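Local structure of putative uncharacterized protein (Staphylococcus aureus subsp. aureus Mu50, 3FYM) at residues V4-M17 with I54-L68. The protein is of unknown function but, with a soluble N-terminal helix-turn-helix domain on a putative membrane protein, probably binds DNA. Residues are numbered along the deposited sequence; the frame is centred on the assembly and turned at random.
Sequences VGEALKGRRERLGM and IRKYASVVNIEPNQL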
# COMPACT_ATOMS: atom_id res chain seq x y z
N VAL A 4 3.61 6.34 -4.56
CA VAL A 4 2.37 5.80 -3.97
C VAL A 4 2.56 5.60 -2.48
O VAL A 4 1.67 5.87 -1.70
CB VAL A 4 1.93 4.52 -4.69
CG1 VAL A 4 2.90 3.33 -4.47
CG2 VAL A 4 0.54 4.15 -4.23
N GLY A 5 3.74 5.14 -2.05
CA GLY A 5 3.94 4.90 -0.63
C GLY A 5 3.92 6.18 0.16
O GLY A 5 3.40 6.27 1.29
N GLU A 6 4.43 7.27 -0.34
CA GLU A 6 4.40 8.58 0.25
C GLU A 6 2.99 9.11 0.28
O GLU A 6 2.59 9.76 1.27
CB GLU A 6 5.30 9.57 -0.51
CG GLU A 6 6.77 9.29 -0.36
CD GLU A 6 7.68 9.98 -1.35
OE1 GLU A 6 7.27 10.57 -2.36
OE2 GLU A 6 8.89 9.90 -1.08
N ALA A 7 2.22 8.87 -0.77
CA ALA A 7 0.81 9.31 -0.76
C ALA A 7 0.07 8.63 0.37
O ALA A 7 -0.71 9.23 1.11
CB ALA A 7 0.15 9.04 -2.10
N LEU A 8 0.24 7.30 0.49
CA LEU A 8 -0.43 6.53 1.53
C LEU A 8 0.00 6.96 2.93
O LEU A 8 -0.81 7.23 3.80
CB LEU A 8 -0.19 5.02 1.32
CG LEU A 8 -0.87 4.42 0.09
CD1 LEU A 8 -0.30 3.05 -0.16
CD2 LEU A 8 -2.39 4.37 0.27
N LYS A 9 1.31 7.02 3.13
CA LYS A 9 1.87 7.41 4.45
C LYS A 9 1.41 8.80 4.83
O LYS A 9 1.10 9.05 5.98
CB LYS A 9 3.38 7.30 4.43
CG LYS A 9 4.06 7.57 5.77
CD LYS A 9 5.54 7.40 5.72
CE LYS A 9 6.21 7.55 7.07
NZ LYS A 9 7.65 7.25 6.95
N GLY A 10 1.44 9.74 3.89
CA GLY A 10 1.03 11.08 4.15
C GLY A 10 -0.38 11.11 4.69
O GLY A 10 -0.73 11.81 5.66
N ARG A 11 -1.30 10.39 4.03
CA ARG A 11 -2.66 10.30 4.47
C ARG A 11 -2.78 9.67 5.86
O ARG A 11 -3.52 10.18 6.70
CB ARG A 11 -3.49 9.52 3.46
CG ARG A 11 -4.94 9.30 3.86
CD ARG A 11 -5.73 10.57 4.03
NE ARG A 11 -7.13 10.19 4.38
CZ ARG A 11 -8.12 11.02 4.63
NH1 ARG A 11 -7.88 12.33 4.59
NH2 ARG A 11 -9.32 10.55 4.95
N ARG A 12 -2.07 8.59 6.09
CA ARG A 12 -2.06 7.96 7.40
C ARG A 12 -1.65 8.97 8.47
O ARG A 12 -2.28 9.05 9.52
CB ARG A 12 -1.11 6.76 7.42
CG ARG A 12 -1.08 6.07 8.80
CD ARG A 12 -0.10 4.92 8.81
NE ARG A 12 1.28 5.11 8.60
CZ ARG A 12 2.18 5.66 9.43
NH1 ARG A 12 3.47 5.66 9.07
NH2 ARG A 12 1.78 6.17 10.57
N GLU A 13 -0.62 9.76 8.17
CA GLU A 13 -0.09 10.70 9.16
C GLU A 13 -1.10 11.83 9.35
O GLU A 13 -1.30 12.23 10.50
CB GLU A 13 1.27 11.17 8.75
CG GLU A 13 2.37 10.14 8.81
CD GLU A 13 3.72 10.70 8.44
OE1 GLU A 13 3.90 11.01 7.25
OE2 GLU A 13 4.56 10.79 9.34
N ARG A 14 -1.73 12.31 8.29
CA ARG A 14 -2.78 13.35 8.45
C ARG A 14 -3.96 12.88 9.25
O ARG A 14 -4.55 13.71 9.97
CB ARG A 14 -3.31 13.76 7.07
CG ARG A 14 -2.22 14.57 6.38
CD ARG A 14 -2.79 15.18 5.12
NE ARG A 14 -3.30 14.30 4.08
CZ ARG A 14 -2.54 13.72 3.15
NH1 ARG A 14 -3.20 12.99 2.31
NH2 ARG A 14 -1.22 13.87 3.09
N LEU A 15 -4.27 11.60 9.25
CA LEU A 15 -5.33 11.01 10.06
C LEU A 15 -4.85 10.80 11.49
O LEU A 15 -5.70 10.43 12.33
CB LEU A 15 -5.79 9.69 9.48
CG LEU A 15 -6.59 9.79 8.16
CD1 LEU A 15 -6.70 8.41 7.52
CD2 LEU A 15 -7.92 10.43 8.40
N GLY A 16 -3.56 10.97 11.77
CA GLY A 16 -3.02 10.68 13.08
C GLY A 16 -3.04 9.20 13.39
O GLY A 16 -2.98 8.80 14.53
N MET A 17 -3.09 8.34 12.37
CA MET A 17 -3.17 6.91 12.53
C MET A 17 -1.77 6.28 12.64
O MET A 17 -0.90 6.52 11.85
CB MET A 17 -3.94 6.32 11.34
CG MET A 17 -4.22 4.83 11.46
SD MET A 17 -5.02 4.09 10.02
CE MET A 17 -6.63 4.91 10.14
N ILE A 54 -1.83 -2.31 -1.39
CA ILE A 54 -2.12 -0.88 -1.59
C ILE A 54 -3.61 -0.63 -1.53
O ILE A 54 -4.05 0.35 -0.94
CB ILE A 54 -1.50 -0.42 -2.93
CG1 ILE A 54 0.03 -0.33 -2.84
CG2 ILE A 54 -2.07 0.92 -3.37
CD1 ILE A 54 0.71 -0.24 -4.17
N ARG A 55 -4.39 -1.48 -2.16
CA ARG A 55 -5.84 -1.34 -2.20
C ARG A 55 -6.45 -1.38 -0.80
O ARG A 55 -7.32 -0.57 -0.46
CB ARG A 55 -6.44 -2.43 -3.08
CG ARG A 55 -7.90 -2.45 -3.23
CD ARG A 55 -8.37 -3.54 -4.21
NE ARG A 55 -7.76 -3.31 -5.55
CZ ARG A 55 -8.21 -2.40 -6.41
NH1 ARG A 55 -7.58 -2.23 -7.53
NH2 ARG A 55 -9.26 -1.67 -6.13
N LYS A 56 -6.01 -2.33 0.02
CA LYS A 56 -6.57 -2.43 1.35
C LYS A 56 -6.18 -1.23 2.19
O LYS A 56 -6.99 -0.69 2.94
CB LYS A 56 -6.12 -3.75 1.98
CG LYS A 56 -6.77 -3.99 3.32
CD LYS A 56 -8.29 -4.03 3.27
CE LYS A 56 -8.92 -4.35 4.60
NZ LYS A 56 -10.37 -4.63 4.41
N TYR A 57 -4.90 -0.82 2.12
CA TYR A 57 -4.44 0.38 2.80
C TYR A 57 -5.30 1.56 2.40
O TYR A 57 -5.87 2.28 3.24
CB TYR A 57 -2.95 0.52 2.55
CG TYR A 57 -2.16 1.55 3.27
CD1 TYR A 57 -2.66 2.76 3.75
CD2 TYR A 57 -0.80 1.35 3.45
CE1 TYR A 57 -1.92 3.69 4.37
CE2 TYR A 57 0.01 2.30 4.09
CZ TYR A 57 -0.54 3.46 4.54
OH TYR A 57 0.16 4.42 5.19
N ALA A 58 -5.36 1.81 1.09
CA ALA A 58 -6.12 2.95 0.55
C ALA A 58 -7.53 2.95 1.08
O ALA A 58 -8.08 3.97 1.50
CB ALA A 58 -6.06 2.95 -0.96
N SER A 59 -8.20 1.80 1.02
CA SER A 59 -9.60 1.76 1.43
C SER A 59 -9.74 2.12 2.89
O SER A 59 -10.64 2.88 3.27
CB SER A 59 -10.19 0.38 1.09
OG SER A 59 -9.74 -0.59 2.00
N VAL A 60 -8.85 1.65 3.79
CA VAL A 60 -8.93 1.99 5.19
C VAL A 60 -8.76 3.48 5.44
O VAL A 60 -9.40 4.04 6.36
CB VAL A 60 -7.88 1.17 6.00
CG1 VAL A 60 -7.69 1.74 7.39
CG2 VAL A 60 -8.36 -0.27 6.05
N VAL A 61 -7.94 4.15 4.67
CA VAL A 61 -7.66 5.54 4.86
C VAL A 61 -8.46 6.45 3.90
O VAL A 61 -8.17 7.64 3.76
CB VAL A 61 -6.16 5.88 4.81
CG1 VAL A 61 -5.45 5.11 5.92
CG2 VAL A 61 -5.52 5.62 3.46
N ASN A 62 -9.48 5.93 3.23
CA ASN A 62 -10.40 6.66 2.35
C ASN A 62 -9.65 7.46 1.27
O ASN A 62 -9.82 8.64 0.92
CB ASN A 62 -11.44 7.48 3.15
CG ASN A 62 -12.48 6.63 3.87
OD1 ASN A 62 -13.50 6.12 3.29
ND2 ASN A 62 -12.26 6.51 5.17
N ILE A 63 -8.82 6.63 0.62
CA ILE A 63 -8.30 6.97 -0.67
C ILE A 63 -8.91 6.01 -1.68
O ILE A 63 -8.81 4.80 -1.51
CB ILE A 63 -6.76 6.92 -0.72
CG1 ILE A 63 -6.14 8.01 0.18
CG2 ILE A 63 -6.24 7.06 -2.14
CD1 ILE A 63 -4.63 7.87 0.31
N GLU A 64 -9.53 6.54 -2.75
CA GLU A 64 -10.12 5.69 -3.78
C GLU A 64 -8.98 4.87 -4.42
O GLU A 64 -8.06 5.45 -5.00
CB GLU A 64 -10.88 6.52 -4.79
CG GLU A 64 -11.85 5.69 -5.64
CD GLU A 64 -11.16 4.79 -6.70
OE1 GLU A 64 -11.25 3.54 -6.67
OE2 GLU A 64 -10.37 5.28 -7.46
N PRO A 65 -9.06 3.55 -4.38
CA PRO A 65 -7.86 2.77 -4.77
C PRO A 65 -7.57 2.73 -6.24
O PRO A 65 -6.40 2.78 -6.62
CB PRO A 65 -8.16 1.38 -4.19
CG PRO A 65 -9.61 1.33 -4.14
CD PRO A 65 -10.04 2.70 -3.68
N ASN A 66 -8.57 2.52 -7.10
CA ASN A 66 -8.26 2.34 -8.50
C ASN A 66 -7.54 3.55 -9.10
O ASN A 66 -6.60 3.39 -9.88
CB ASN A 66 -9.50 2.04 -9.33
CG ASN A 66 -10.07 0.67 -9.10
OD1 ASN A 66 -9.44 -0.23 -8.52
ND2 ASN A 66 -11.29 0.50 -9.58
N GLN A 67 -7.99 4.74 -8.75
CA GLN A 67 -7.35 5.90 -9.39
C GLN A 67 -6.00 6.18 -8.75
O GLN A 67 -5.13 6.69 -9.42
CB GLN A 67 -8.21 7.11 -9.58
CG GLN A 67 -8.36 7.81 -8.28
CD GLN A 67 -9.45 8.91 -8.20
OE1 GLN A 67 -10.26 9.06 -9.13
NE2 GLN A 67 -9.58 9.58 -7.10
N LEU A 68 -5.77 5.83 -7.46
CA LEU A 68 -4.41 5.92 -6.88
C LEU A 68 -3.48 4.99 -7.63
O LEU A 68 -2.37 5.39 -8.02
CB LEU A 68 -4.48 5.54 -5.41
CG LEU A 68 -3.13 5.55 -4.67
CD1 LEU A 68 -2.64 6.99 -4.46
CD2 LEU A 68 -3.17 4.78 -3.35
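One face of the Tyr57 ring carries Leu8, whose CB stands 3.8 Å from the ring centroid, over the face, a CH-pi contact. Arg12 CB lies at the ring edge, 3.5 Å from Tyr57 OH. The Arg12 guanidinium, turned 41° to the ring, has Tyr57 OH near its plane at one edge and Met17 O in plane at another, where NH2 donates a bond of 3.0 Å. Glu37 of helix 30-37 takes both the Arg12 NE salt bridge and the Tyr57 OH hydrogen bond, tying the two buried polar ends together. The Arg11 guanidinium bears Leu15 CD2 on one face; at its edge NE donates to Val61 O (2.8 Å), arriving in the carbonyl plane, while NH2 adds a weak bond to the same oxygen. A bend at chi2 (62°) turns the Arg11 chain to this carbonyl, and the Arg11 and Val61 side chains slide past each other in opposite directions, with Arg11 CG against Val61 CG2. Within this all-helical helix-turn-helix domain, helix 4-14 crosses helix 54-60 at 29° and also packs against the start of helix 65-71. Leu8 is a knob in a hole formed by Ile54, Tyr57, Ala58 and Leu68, its CD2 3.7 Å from Leu68 CD2. Val4 meets Ile54 tip to tip and crosses Leu68 at about a right angle. Schellman motifs, with Gly16 and Asn62 at positive phi, close helix 4-14 and helix 50-60; beyond the second, Ile63 CD1 rests on Arg11 CB at 3.7 Å. Near the first, Leu15 CD1 abuts Val61 CB and Met17 SD approaches Val61 CG1.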